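Local coordinates for hypothetical protein HI1011 (Haemophilus influenzae, PDB 1YZY) that catalyses the ATP-dependent phosphorylation of 3-oxo-tetronate to 3-oxo-tetronate 4-phosphate, as a member of the four-carbon acid sugar kinase family, at residues 140-143 with 144-147; 197-200 with 201-205; 286-289 with 290-294; 327-330 with 331-335. All blocks are in the same frame, centred on the assembly; numbering follows the deposited sequence.

Interaction 1 of 4, residues 140-143 with 144-147; sequences KNHP and ITPM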
ATOM      1  N   LYS A 140     -10.722   2.850 -20.243  1.00 21.42           N
ATOM      2  CA  LYS A 140     -11.987   2.873 -20.959  1.00 25.59           C
ATOM      3  C   LYS A 140     -12.602   1.481 -21.021  1.00 26.19           C
ATOM      4  O   LYS A 140     -13.822   1.338 -20.992  1.00 29.49           O
ATOM      5  CB  LYS A 140     -11.818   3.445 -22.368  1.00 28.33           C
ATOM      6  CG  LYS A 140     -10.888   2.657 -23.273  1.00 36.78           C
ATOM      7  CD  LYS A 140     -10.843   3.266 -24.671  1.00 47.28           C
ATOM      8  CE  LYS A 140      -9.734   2.655 -25.516  1.00 46.19           C
ATOM      9  NZ  LYS A 140      -9.717   3.242 -26.881  1.00 46.60           N
ATOM     10  N   ASN A 141     -11.749   0.463 -21.078  1.00 24.56           N
ATOM     11  CA  ASN A 141     -12.196  -0.924 -21.144  1.00 25.18           C
ATOM     12  C   ASN A 141     -11.721  -1.704 -19.919  1.00 27.84           C
ATOM     13  O   ASN A 141     -11.208  -2.810 -20.055  1.00 24.70           O
ATOM     14  CB  ASN A 141     -11.667  -1.607 -22.411  1.00 22.63           C
ATOM     15  CG  ASN A 141     -12.027  -0.859 -23.693  1.00 30.39           C
ATOM     16  OD1 ASN A 141     -11.154  -0.554 -24.503  1.00 38.86           O
ATOM     17  ND2 ASN A 141     -13.310  -0.587 -23.894  1.00 21.08           N
ATOM     18  N   HIS A 142     -11.835  -1.108 -18.735  1.00 26.90           N
ATOM     19  CA  HIS A 142     -11.427  -1.784 -17.506  1.00 27.94           C
ATOM     20  C   HIS A 142     -12.423  -2.919 -17.217  1.00 25.10           C
ATOM     21  O   HIS A 142     -13.638  -2.735 -17.366  1.00 20.33           O
ATOM     22  CB  HIS A 142     -11.368  -0.795 -16.336  1.00 27.34           C
ATOM     23  CG  HIS A 142     -10.707  -1.345 -15.108  1.00 29.12           C
ATOM     24  ND1 HIS A 142     -11.416  -1.802 -14.017  1.00 32.17           N
ATOM     25  CD2 HIS A 142      -9.399  -1.515 -14.800  1.00 24.32           C
ATOM     26  CE1 HIS A 142     -10.578  -2.226 -13.091  1.00 23.32           C
ATOM     27  NE2 HIS A 142      -9.347  -2.066 -13.541  1.00 28.63           N
ATOM     28  N   PRO A 143     -11.915  -4.101 -16.793  1.00 25.75           N
ATOM     29  CA  PRO A 143     -12.658  -5.325 -16.462  1.00 23.24           C
ATOM     30  C   PRO A 143     -13.725  -5.222 -15.375  1.00 24.23           C
ATOM     31  O   PRO A 143     -14.656  -6.018 -15.340  1.00 28.38           O
ATOM     32  CB  PRO A 143     -11.546  -6.282 -16.032  1.00 20.91           C
ATOM     33  CG  PRO A 143     -10.400  -5.843 -16.823  1.00 33.33           C
ATOM     34  CD  PRO A 143     -10.468  -4.355 -16.686  1.00 25.91           C
ATOM     35  N   ILE A 144     -13.543  -4.295 -14.443  1.00 23.72           N
ATOM     36  CA  ILE A 144     -14.492  -4.120 -13.351  1.00 23.61           C
ATOM     37  C   ILE A 144     -15.151  -2.733 -13.372  1.00 23.34           C
ATOM     38  O   ILE A 144     -16.379  -2.620 -13.346  1.00 27.34           O
ATOM     39  CB  ILE A 144     -13.790  -4.335 -11.969  1.00 22.73           C
ATOM     40  CG1 ILE A 144     -13.113  -5.706 -11.919  1.00 21.58           C
ATOM     41  CG2 ILE A 144     -14.796  -4.212 -10.825  1.00 24.87           C
ATOM     42  CD1 ILE A 144     -12.447  -6.003 -10.587  1.00 18.91           C
ATOM     43  N   THR A 145     -14.323  -1.687 -13.412  1.00 20.58           N
ATOM     44  CA  THR A 145     -14.790  -0.293 -13.408  1.00 21.83           C
ATOM     45  C   THR A 145     -14.334   0.528 -14.627  1.00 26.61           C
ATOM     46  O   THR A 145     -13.458   1.396 -14.514  1.00 27.43           O
ATOM     47  CB  THR A 145     -14.322   0.446 -12.123  1.00 24.18           C
ATOM     48  OG1 THR A 145     -12.894   0.355 -12.005  1.00 23.67           O
ATOM     49  CG2 THR A 145     -14.969  -0.158 -10.884  1.00 21.74           C
ATOM     50  N   PRO A 146     -14.909   0.251 -15.814  1.00 28.19           N
ATOM     51  CA  PRO A 146     -14.526   0.996 -17.019  1.00 29.14           C
ATOM     52  C   PRO A 146     -14.865   2.488 -16.905  1.00 30.86           C
ATOM     53  O   PRO A 146     -15.921   2.855 -16.379  1.00 25.63           O
ATOM     54  CB  PRO A 146     -15.329   0.295 -18.117  1.00 31.52           C
ATOM     55  CG  PRO A 146     -16.539  -0.208 -17.395  1.00 27.34           C
ATOM     56  CD  PRO A 146     -15.936  -0.758 -16.129  1.00 28.22           C
ATOM     57  N   MET A 147     -13.952   3.336 -17.377  1.00 27.03           N
ATOM     58  CA  MET A 147     -14.118   4.791 -17.324  1.00 24.21           C
ATOM     59  C   MET A 147     -14.219   5.391 -18.730  1.00 21.21           C
ATOM     60  O   MET A 147     -13.237   5.443 -19.468  1.00 19.14           O
ATOM     61  CB  MET A 147     -12.941   5.420 -16.571  1.00 25.57           C
ATOM     62  CG  MET A 147     -12.585   4.745 -15.243  1.00 20.48           C
ATOM     63  SD  MET A 147     -13.918   4.714 -14.017  1.00 22.26           S
ATOM     64  CE  MET A 147     -13.913   6.401 -13.417  1.00 14.78           C
TER
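Between His142 and Thr145 the backbone reverses: residues 140-143 and 144-147 run 175° apart end to end, and the CA atoms of His142 and Thr145 lie 5.5 Å from each other across the bend. Beyond it the CA of His142 comes within 4.2 Å of the CA of Pro146, which shows how closely the returning chain follows the outgoing one.

The imidazole of His142 ties the bend together. With CG anti to its backbone N, the ring swings back alongside Thr145, and ND1 accepts the amide hydrogen of Thr145 N at 3.0 Å. The bond is fairly straight, 161° at the hydrogen, and the donor lies in the plane of the ring. A nitrogen used as an acceptor in this way would probably leave the proton of a neutral imidazole on NE2. Over one face of the ring, offset toward its rim, sits CD of Pro143.

Pro146 packs its ring against two backbone carbonyls: its CB is 3.4 Å from Lys140 O, and its CD is 3.3 Å from His142 O. At the mouth of the loop the CA-H of Lys140 points to Met147 O, with 3.2 Å between the CA and the oxygen, and a backbone hydrogen bond joins Met147 to Met139. The side chain of Thr145 touches Asp86, and that of Ile144 touches Ser52.

This is a beta turn with proline at its second position in which a side chain, instead of a carbonyl, receives the amide of the fourth residue; it lies in the sugar-binding domain, on the loop from strand 132-133 to helix 152-159.

Interaction 2 of 4, residues 197-200 with 201-205; sequences DAVD and NSQLE
Asp200 and Gln203 bury more surface here than any other residue, where the chain turns into a helix. The carboxylate of Asp200, with CG anti to the backbone N (chi1 179°), reaches over the turn, and its OD1 takes two bonds from one residue. Ser202 OG donates to it at 2.8 Å, nearly in line with the C-O bond, while Ser202 N donates at 3.0 Å from above the carboxylate plane. Two donors in different directions fix the rotation of the group. The carbonyl is used as well: Gln203 N reaches Asp200 O at 3.1 Å, lying 43° out of the carbonyl plane.

Gln203 bends at chi2 toward the loop residues 198-200. Its CB rests 3.7 Å from the CB of Ala198 and 3.3 Å from Asp200 O, so its aliphatic part fills the inside of the bend. Asn201 points away from residues 197-200 into the surrounding protein, its ND2 bonded to Tyr226 OH and its OD1 to Val117 N.

OD1 of one residue bonded to the N of the second residue after it defines an Asx turn, here the N-terminal cap at the end of the loop that leads from strand 193-196 to helix 202-210.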
ATOM      1  N   ASP A 197      -7.372  21.206 -10.184  1.00 15.38           N
ATOM      2  CA  ASP A 197      -6.428  20.922 -11.249  1.00 17.58           C
ATOM      3  C   ASP A 197      -4.993  20.737 -10.754  1.00 15.66           C
ATOM      4  O   ASP A 197      -4.631  21.174  -9.655  1.00 13.56           O
ATOM      5  CB  ASP A 197      -6.453  22.060 -12.273  1.00 16.90           C
ATOM      6  CG  ASP A 197      -7.582  21.934 -13.273  1.00 11.53           C
ATOM      7  OD1 ASP A 197      -8.394  20.994 -13.168  1.00 19.93           O
ATOM      8  OD2 ASP A 197      -7.644  22.782 -14.186  1.00 20.73           O
ATOM      9  N   ALA A 198      -4.168  20.129 -11.599  1.00 17.00           N
ATOM     10  CA  ALA A 198      -2.760  19.909 -11.293  1.00 15.88           C
ATOM     11  C   ALA A 198      -2.090  19.257 -12.482  1.00 19.32           C
ATOM     12  O   ALA A 198      -2.253  18.062 -12.715  1.00 23.59           O
ATOM     13  CB  ALA A 198      -2.600  19.034 -10.054  1.00 10.19           C
ATOM     14  N   VAL A 199      -1.417  20.060 -13.296  1.00 21.52           N
ATOM     15  CA  VAL A 199      -0.698  19.535 -14.456  1.00 18.00           C
ATOM     16  C   VAL A 199       0.789  19.464 -14.116  1.00 20.66           C
ATOM     17  O   VAL A 199       1.591  18.912 -14.874  1.00 21.56           O
ATOM     18  CB  VAL A 199      -0.902  20.416 -15.705  1.00 20.76           C
ATOM     19  CG1 VAL A 199      -2.297  20.226 -16.252  1.00 16.59           C
ATOM     20  CG2 VAL A 199      -0.650  21.885 -15.368  1.00 20.16           C
ATOM     21  N   ASP A 200       1.119  19.989 -12.939  1.00 19.80           N
ATOM     22  CA  ASP A 200       2.470  20.042 -12.416  1.00 14.42           C
ATOM     23  C   ASP A 200       2.395  19.790 -10.904  1.00 18.62           C
ATOM     24  O   ASP A 200       1.435  20.188 -10.252  1.00 20.41           O
ATOM     25  CB  ASP A 200       3.052  21.426 -12.694  1.00 21.85           C
ATOM     26  CG  ASP A 200       4.437  21.587 -12.155  1.00 20.42           C
ATOM     27  OD1 ASP A 200       4.583  22.186 -11.072  1.00 33.86           O
ATOM     28  OD2 ASP A 200       5.381  21.102 -12.813  1.00 35.28           O
ATOM     29  N   ASN A 201       3.420  19.145 -10.350  1.00 12.85           N
ATOM     30  CA  ASN A 201       3.448  18.820  -8.922  1.00 18.04           C
ATOM     31  C   ASN A 201       3.341  19.965  -7.934  1.00 16.71           C
ATOM     32  O   ASN A 201       2.896  19.757  -6.802  1.00 17.32           O
ATOM     33  CB  ASN A 201       4.693  17.982  -8.608  1.00 20.67           C
ATOM     34  CG  ASN A 201       4.499  16.469  -8.626  1.00 25.58           C
ATOM     35  OD1 ASN A 201       4.096  15.903  -9.635  1.00 18.74           O
ATOM     36  ND2 ASN A 201       4.776  15.815  -7.504  1.00 22.63           N
ATOM     37  N   SER A 202       3.783  21.157  -8.315  1.00 13.89           N
ATOM     38  CA  SER A 202       3.684  22.281  -7.390  1.00 14.04           C
ATOM     39  C   SER A 202       2.228  22.612  -7.065  1.00 16.08           C
ATOM     40  O   SER A 202       1.945  23.221  -6.027  1.00 17.30           O
ATOM     41  CB  SER A 202       4.417  23.519  -7.917  1.00 19.71           C
ATOM     42  OG  SER A 202       3.805  24.060  -9.077  1.00 20.85           O
ATOM     43  N   GLN A 203       1.307  22.210  -7.943  1.00 15.68           N
ATOM     44  CA  GLN A 203      -0.116  22.452  -7.711  1.00 17.13           C
ATOM     45  C   GLN A 203      -0.632  21.649  -6.507  1.00 17.65           C
ATOM     46  O   GLN A 203      -1.607  22.046  -5.869  1.00 14.30           O
ATOM     47  CB  GLN A 203      -0.949  22.107  -8.949  1.00 15.23           C
ATOM     48  CG  GLN A 203      -1.128  23.240  -9.943  1.00 13.84           C
ATOM     49  CD  GLN A 203      -0.075  23.242 -11.029  1.00 18.24           C
ATOM     50  OE1 GLN A 203       0.895  23.996 -10.968  1.00 19.52           O
ATOM     51  NE2 GLN A 203      -0.285  22.433 -12.059  1.00 10.70           N
ATOM     52  N   LEU A 204      -0.018  20.493  -6.242  1.00 14.73           N
ATOM     53  CA  LEU A 204      -0.406  19.640  -5.107  1.00 16.32           C
ATOM     54  C   LEU A 204       0.167  20.219  -3.830  1.00 13.49           C
ATOM     55  O   LEU A 204      -0.402  20.066  -2.741  1.00 11.88           O
ATOM     56  CB  LEU A 204       0.081  18.196  -5.309  1.00 13.24           C
ATOM     57  CG  LEU A 204      -0.563  17.459  -6.483  1.00 13.98           C
ATOM     58  CD1 LEU A 204       0.185  16.176  -6.759  1.00 13.16           C
ATOM     59  CD2 LEU A 204      -2.056  17.200  -6.198  1.00 15.15           C
ATOM     60  N   GLU A 205       1.307  20.884  -3.985  1.00 13.68           N
ATOM     61  CA  GLU A 205       2.000  21.544  -2.890  1.00 18.46           C
ATOM     62  C   GLU A 205       1.151  22.739  -2.411  1.00 16.87           C
ATOM     63  O   GLU A 205       1.082  23.037  -1.212  1.00 19.57           O
ATOM     64  CB  GLU A 205       3.367  21.997  -3.399  1.00 24.30           C
ATOM     65  CG  GLU A 205       4.335  22.529  -2.357  1.00 34.55           C
ATOM     66  CD  GLU A 205       5.750  22.674  -2.910  1.00 41.88           C
ATOM     67  OE1 GLU A 205       6.686  22.867  -2.105  1.00 48.12           O
ATOM     68  OE2 GLU A 205       5.934  22.580  -4.146  1.00 43.43           O
TER
HETATM   69  O   HOH W   1      -3.636  20.666  -6.943  1.00 18.32           O
HETATM   70  O   HOH W   2       5.490  17.761 -12.000  1.00 28.98           O

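Interaction 3 of 4, residues 286-289 with 290-294; sequences YIEQ and LYQWV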
ATOM      1  N   TYR A 286       9.923 -32.971   6.763  1.00 33.58           N
ATOM      2  CA  TYR A 286      10.537 -31.916   5.963  1.00 30.18           C
ATOM      3  C   TYR A 286      10.616 -30.570   6.664  1.00 28.36           C
ATOM      4  O   TYR A 286      11.595 -29.850   6.520  1.00 24.64           O
ATOM      5  CB  TYR A 286       9.810 -31.748   4.631  1.00 27.03           C
ATOM      6  CG  TYR A 286      10.727 -31.267   3.542  1.00 27.20           C
ATOM      7  CD1 TYR A 286      11.975 -31.858   3.360  1.00 25.74           C
ATOM      8  CD2 TYR A 286      10.357 -30.224   2.688  1.00 25.94           C
ATOM      9  CE1 TYR A 286      12.842 -31.434   2.357  1.00 22.69           C
ATOM     10  CE2 TYR A 286      11.221 -29.785   1.671  1.00 24.03           C
ATOM     11  CZ  TYR A 286      12.464 -30.400   1.514  1.00 24.78           C
ATOM     12  OH  TYR A 286      13.333 -30.001   0.520  1.00 30.86           O
ATOM     13  N   ILE A 287       9.560 -30.207   7.373  1.00 29.63           N
ATOM     14  CA  ILE A 287       9.539 -28.943   8.082  1.00 28.56           C
ATOM     15  C   ILE A 287      10.566 -28.954   9.211  1.00 28.68           C
ATOM     16  O   ILE A 287      11.204 -27.939   9.485  1.00 29.28           O
ATOM     17  CB  ILE A 287       8.115 -28.635   8.597  1.00 30.48           C
ATOM     18  CG1 ILE A 287       7.185 -28.410   7.392  1.00 31.22           C
ATOM     19  CG2 ILE A 287       8.122 -27.422   9.528  1.00 20.49           C
ATOM     20  CD1 ILE A 287       5.717 -28.328   7.728  1.00 34.91           C
ATOM     21  N   GLU A 288      10.733 -30.104   9.857  1.00 25.12           N
ATOM     22  CA  GLU A 288      11.699 -30.213  10.945  1.00 24.46           C
ATOM     23  C   GLU A 288      13.123 -30.157  10.412  1.00 24.95           C
ATOM     24  O   GLU A 288      14.011 -29.612  11.059  1.00 16.87           O
ATOM     25  CB  GLU A 288      11.493 -31.503  11.742  1.00 27.58           C
ATOM     26  CG  GLU A 288      12.347 -31.596  13.022  1.00 27.73           C
ATOM     27  CD  GLU A 288      11.963 -30.573  14.090  1.00 34.18           C
ATOM     28  OE1 GLU A 288      10.787 -30.139  14.123  1.00 36.34           O
ATOM     29  OE2 GLU A 288      12.835 -30.214  14.913  1.00 33.01           O
ATOM     30  N   GLN A 289      13.343 -30.743   9.240  1.00 25.16           N
ATOM     31  CA  GLN A 289      14.666 -30.741   8.632  1.00 25.22           C
ATOM     32  C   GLN A 289      15.064 -29.310   8.259  1.00 24.96           C
ATOM     33  O   GLN A 289      16.174 -28.873   8.555  1.00 30.00           O
ATOM     34  CB  GLN A 289      14.689 -31.628   7.386  1.00 25.69           C
ATOM     35  CG  GLN A 289      16.086 -31.848   6.829  1.00 25.19           C
ATOM     36  CD  GLN A 289      16.084 -32.288   5.380  1.00 23.77           C
ATOM     37  OE1 GLN A 289      15.125 -32.889   4.900  1.00 26.91           O
ATOM     38  NE2 GLN A 289      17.170 -31.993   4.673  1.00 31.78           N
ATOM     39  N   LEU A 290      14.160 -28.606   7.582  1.00 26.63           N
ATOM     40  CA  LEU A 290      14.385 -27.226   7.161  1.00 22.42           C
ATOM     41  C   LEU A 290      14.625 -26.309   8.354  1.00 21.90           C
ATOM     42  O   LEU A 290      15.428 -25.378   8.270  1.00 24.79           O
ATOM     43  CB  LEU A 290      13.182 -26.696   6.375  1.00 24.88           C
ATOM     44  CG  LEU A 290      12.798 -27.321   5.038  1.00 21.91           C
ATOM     45  CD1 LEU A 290      11.467 -26.766   4.604  1.00 21.24           C
ATOM     46  CD2 LEU A 290      13.857 -27.039   4.001  1.00 31.20           C
ATOM     47  N   TYR A 291      13.865 -26.521   9.426  1.00 23.27           N
ATOM     48  CA  TYR A 291      13.993 -25.719  10.643  1.00 20.94           C
ATOM     49  C   TYR A 291      15.389 -25.845  11.239  1.00 21.64           C
ATOM     50  O   TYR A 291      16.017 -24.843  11.598  1.00 18.32           O
ATOM     51  CB  TYR A 291      12.950 -26.159  11.678  1.00 20.12           C
ATOM     52  CG  TYR A 291      13.174 -25.602  13.070  1.00 26.45           C
ATOM     53  CD1 TYR A 291      12.814 -24.292  13.388  1.00 23.05           C
ATOM     54  CD2 TYR A 291      13.729 -26.391  14.076  1.00 24.08           C
ATOM     55  CE1 TYR A 291      12.998 -23.787  14.672  1.00 19.43           C
ATOM     56  CE2 TYR A 291      13.918 -25.892  15.363  1.00 22.64           C
ATOM     57  CZ  TYR A 291      13.548 -24.595  15.654  1.00 25.76           C
ATOM     58  OH  TYR A 291      13.695 -24.113  16.933  1.00 29.14           O
ATOM     59  N   GLN A 292      15.839 -27.089  11.384  1.00 19.46           N
ATOM     60  CA  GLN A 292      17.150 -27.372  11.945  1.00 19.96           C
ATOM     61  C   GLN A 292      18.234 -26.765  11.074  1.00 18.49           C
ATOM     62  O   GLN A 292      19.165 -26.151  11.592  1.00 21.34           O
ATOM     63  CB  GLN A 292      17.365 -28.885  12.107  1.00 23.47           C
ATOM     64  CG  GLN A 292      16.398 -29.563  13.087  1.00 18.04           C
ATOM     65  CD  GLN A 292      16.502 -29.044  14.525  1.00 25.29           C
ATOM     66  OE1 GLN A 292      17.564 -28.607  14.975  1.00 27.74           O
ATOM     67  NE2 GLN A 292      15.392 -29.118  15.260  1.00 21.87           N
ATOM     68  N   TRP A 293      18.103 -26.931   9.759  1.00 16.25           N
ATOM     69  CA  TRP A 293      19.068 -26.381   8.808  1.00 17.68           C
ATOM     70  C   TRP A 293      19.164 -24.845   8.928  1.00 19.05           C
ATOM     71  O   TRP A 293      20.258 -24.288   8.989  1.00 19.85           O
ATOM     72  CB  TRP A 293      18.697 -26.797   7.379  1.00 14.61           C
ATOM     73  CG  TRP A 293      19.626 -26.264   6.307  1.00 21.78           C
ATOM     74  CD1 TRP A 293      20.704 -26.901   5.766  1.00 16.93           C
ATOM     75  CD2 TRP A 293      19.556 -24.986   5.657  1.00 21.87           C
ATOM     76  NE1 TRP A 293      21.313 -26.103   4.827  1.00 11.96           N
ATOM     77  CE2 TRP A 293      20.629 -24.921   4.742  1.00 21.78           C
ATOM     78  CE3 TRP A 293      18.686 -23.888   5.761  1.00 25.40           C
ATOM     79  CZ2 TRP A 293      20.861 -23.801   3.937  1.00 21.17           C
ATOM     80  CZ3 TRP A 293      18.918 -22.772   4.956  1.00 25.38           C
ATOM     81  CH2 TRP A 293      19.999 -22.741   4.058  1.00 22.12           C
ATOM     82  N   VAL A 294      18.024 -24.163   8.958  1.00 21.16           N
ATOM     83  CA  VAL A 294      18.014 -22.702   9.080  1.00 22.16           C
ATOM     84  C   VAL A 294      18.758 -22.207  10.320  1.00 24.52           C
ATOM     85  O   VAL A 294      19.652 -21.373  10.217  1.00 19.06           O
ATOM     86  CB  VAL A 294      16.562 -22.132   9.127  1.00 22.68           C
ATOM     87  CG1 VAL A 294      16.583 -20.648   9.483  1.00 16.05           C
ATOM     88  CG2 VAL A 294      15.872 -22.339   7.795  1.00 16.95           C
TER
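Two bends, both at chi2, bring Glu288 and Gln292 together: Glu288 turns there (67°) and Gln292 turns the opposite way (-62°), so that each polar end folds back toward the other across one turn of helix. Gln292 NE2 then donates to Glu288 OE2 at 2.8 Å, with 155° at the hydrogen. The acceptor lies in the plane of the Gln292 amide, whereas NE2 meets OE2 on its anti side and somewhat out of the carboxylate plane, and the two flat groups are distinctly twisted against each other. Gln292 CG passes 3.1 Å from Glu288 O.

The other carboxylate oxygen of Glu288, OE1, has a long, weak ion pair with Lys341, and the ring of Tyr291 makes a cation-pi contact with the same lysine. Glu288 OE2 stands 4.0 Å from Tyr291 CD2, obliquely to that ring.

On a different side of the helix Leu290 sets its CG over one face of the Tyr286 ring, and its CD1 is 4.1 Å from Tyr286 CD2. Backbone bonds of the alpha-helical i to i+4 kind run through the segment, as in Leu290 N to Tyr286 O at 3.0 Å. Trp293 meets Phe273 edge to face, and Phe273 also touches Tyr286, Gln289 and Leu290.

The chemistry is thus divided around the helix: the aromatic and apolar groups of Tyr286, Leu290 and Trp293, with Gln289 beside them, face Phe273 of strand 272-274, while an amide-to-carboxylate bond next to Lys341 lies on a more polar side, where the lysine's charge would probably stabilise the negative charge of Glu288.

Interaction 4 of 4, residues 327-330 with 331-335; sequences ASHA and IENTF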
ATOM      1  N   ALA A 327       0.751 -28.469  -5.497  1.00 50.57           N
ATOM      2  CA  ALA A 327       2.110 -27.955  -5.334  1.00 47.58           C
ATOM      3  C   ALA A 327       2.128 -26.577  -4.656  1.00 45.07           C
ATOM      4  O   ALA A 327       3.076 -26.234  -3.947  1.00 42.94           O
ATOM      5  CB  ALA A 327       2.802 -27.884  -6.690  1.00 48.10           C
ATOM      6  N   SER A 328       1.094 -25.782  -4.919  1.00 44.76           N
ATOM      7  CA  SER A 328       0.954 -24.452  -4.343  1.00 41.21           C
ATOM      8  C   SER A 328       0.777 -24.549  -2.825  1.00 39.89           C
ATOM      9  O   SER A 328       1.370 -23.779  -2.069  1.00 40.50           O
ATOM     10  CB  SER A 328      -0.254 -23.753  -4.974  1.00 42.59           C
ATOM     11  OG  SER A 328      -0.416 -22.432  -4.491  1.00 50.58           O
ATOM     12  N   HIS A 329      -0.040 -25.505  -2.388  1.00 37.38           N
ATOM     13  CA  HIS A 329      -0.310 -25.714  -0.967  1.00 39.84           C
ATOM     14  C   HIS A 329       0.898 -26.221  -0.198  1.00 37.23           C
ATOM     15  O   HIS A 329       1.197 -25.733   0.888  1.00 31.19           O
ATOM     16  CB  HIS A 329      -1.461 -26.706  -0.777  1.00 44.51           C
ATOM     17  CG  HIS A 329      -2.816 -26.068  -0.731  1.00 47.30           C
ATOM     18  ND1 HIS A 329      -3.263 -25.349   0.355  1.00 50.68           N
ATOM     19  CD2 HIS A 329      -3.832 -26.073  -1.624  1.00 48.09           C
ATOM     20  CE1 HIS A 329      -4.498 -24.940   0.132  1.00 50.99           C
ATOM     21  NE2 HIS A 329      -4.868 -25.366  -1.064  1.00 52.86           N
ATOM     22  N   ALA A 330       1.557 -27.236  -0.747  1.00 35.73           N
ATOM     23  CA  ALA A 330       2.734 -27.828  -0.121  1.00 34.17           C
ATOM     24  C   ALA A 330       3.751 -26.745   0.221  1.00 33.02           C
ATOM     25  O   ALA A 330       4.232 -26.678   1.349  1.00 33.57           O
ATOM     26  CB  ALA A 330       3.350 -28.859  -1.048  1.00 30.27           C
ATOM     27  N   ILE A 331       4.049 -25.895  -0.762  1.00 30.12           N
ATOM     28  CA  ILE A 331       4.993 -24.788  -0.614  1.00 29.91           C
ATOM     29  C   ILE A 331       4.528 -23.759   0.425  1.00 32.32           C
ATOM     30  O   ILE A 331       5.315 -23.323   1.264  1.00 39.58           O
ATOM     31  CB  ILE A 331       5.228 -24.086  -1.980  1.00 25.87           C
ATOM     32  CG1 ILE A 331       5.914 -25.051  -2.946  1.00 28.59           C
ATOM     33  CG2 ILE A 331       6.084 -22.839  -1.812  1.00 32.01           C
ATOM     34  CD1 ILE A 331       6.037 -24.538  -4.356  1.00 23.11           C
ATOM     35  N   GLU A 332       3.269 -23.342   0.333  1.00 31.66           N
ATOM     36  CA  GLU A 332       2.696 -22.370   1.262  1.00 33.88           C
ATOM     37  C   GLU A 332       2.610 -22.878   2.698  1.00 28.90           C
ATOM     38  O   GLU A 332       2.873 -22.136   3.639  1.00 29.99           O
ATOM     39  CB  GLU A 332       1.306 -21.948   0.793  1.00 41.00           C
ATOM     40  CG  GLU A 332       1.304 -21.035  -0.424  1.00 52.95           C
ATOM     41  CD  GLU A 332      -0.096 -20.774  -0.964  1.00 62.25           C
ATOM     42  OE1 GLU A 332      -1.078 -20.855  -0.191  1.00 61.57           O
ATOM     43  OE2 GLU A 332      -0.212 -20.477  -2.173  1.00 67.23           O
ATOM     44  N   ASN A 333       2.162 -24.118   2.866  1.00 30.38           N
ATOM     45  CA  ASN A 333       2.051 -24.713   4.192  1.00 29.77           C
ATOM     46  C   ASN A 333       3.430 -24.876   4.823  1.00 26.85           C
ATOM     47  O   ASN A 333       3.582 -24.732   6.038  1.00 25.09           O
ATOM     48  CB  ASN A 333       1.364 -26.083   4.121  1.00 32.00           C
ATOM     49  CG  ASN A 333      -0.141 -25.986   3.961  1.00 33.66           C
ATOM     50  OD1 ASN A 333      -0.797 -25.149   4.587  1.00 41.70           O
ATOM     51  ND2 ASN A 333      -0.702 -26.870   3.146  1.00 32.33           N
ATOM     52  N   THR A 334       4.428 -25.197   4.002  1.00 26.66           N
ATOM     53  CA  THR A 334       5.791 -25.385   4.487  1.00 22.96           C
ATOM     54  C   THR A 334       6.411 -24.086   5.000  1.00 25.67           C
ATOM     55  O   THR A 334       6.972 -24.059   6.098  1.00 22.69           O
ATOM     56  CB  THR A 334       6.712 -26.031   3.412  1.00 29.58           C
ATOM     57  OG1 THR A 334       6.249 -27.355   3.102  1.00 29.84           O
ATOM     58  CG2 THR A 334       8.139 -26.134   3.928  1.00 19.00           C
ATOM     59  N   PHE A 335       6.342 -23.025   4.198  1.00 25.58           N
ATOM     60  CA  PHE A 335       6.885 -21.730   4.605  1.00 23.07           C
ATOM     61  C   PHE A 335       6.174 -21.241   5.860  1.00 21.19           C
ATOM     62  O   PHE A 335       6.797 -20.718   6.779  1.00 29.36           O
ATOM     63  CB  PHE A 335       6.713 -20.686   3.493  1.00 25.56           C
ATOM     64  CG  PHE A 335       7.764 -20.748   2.420  1.00 25.08           C
ATOM     65  CD1 PHE A 335       9.116 -20.653   2.740  1.00 16.56           C
ATOM     66  CD2 PHE A 335       7.399 -20.857   1.080  1.00 23.63           C
ATOM     67  CE1 PHE A 335      10.087 -20.658   1.741  1.00 19.58           C
ATOM     68  CE2 PHE A 335       8.362 -20.866   0.075  1.00 20.48           C
ATOM     69  CZ  PHE A 335       9.712 -20.765   0.407  1.00 14.60           C
TER
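Glu332 folds over the turn of Ser328, and its whole length can be traced against that residue. CB lies 3.4 Å from Ser328 O, the carbonyl that also receives Glu332 N; CG comes to 3.2 Å from the same oxygen, and CD to 3.5 Å. Extended beyond CG, the chain then carries OE2 to Ser328 OG at 3.0 Å, a weak bond that is not settled, since the one hydroxyl proton has another acceptor within reach. Ser328 OG is placed for this by standing anti to its own backbone N.

Two residues further on, Thr334 gives Ala330 O a second donor. Its OG1 bonds to that oxygen at 2.8 Å and its N at 3.0 Å, from opposite faces of the carbonyl plane; the hydroxyl proton of this buried threonine is thereby used within its own helix. Asn333 N meets His329 O at 2.7 Å, nearly in line with the carbonyl.

Helix 324-345 lies between two others here: Ala327, Ala330 and Ile331 pack on helix 277-282, while Ser328, Glu332 and Phe335 face helix 355-365. At that second interface Glu332 OE2 lies close to the carboxylate of Glu356, a probable ATP-site residue.

The four contacts fall into two groups, one in each domain. Interactions 1 and 2, in the sugar-binding domain, have centres 26 Å apart and nearest atoms about 16 Å apart. Interactions 3 and 4 share the nucleotide-binding domain and meet directly: Leu290 CD1 packs on Thr334 CG2 at 3.5 Å, joining helix 286-295 to helix 324-345. Interaction 2 lies across the chain's centre from both, 54 Å from interaction 3 between centres. The inferred ATP site lies nearest interaction 4, whose Glu332 side chain is about 3 Å from that of Glu356 and whose Ile331 is about 9 Å from Ser254; Leu290 of interaction 3 is about 11 Å from Thr357, side chain to side chain.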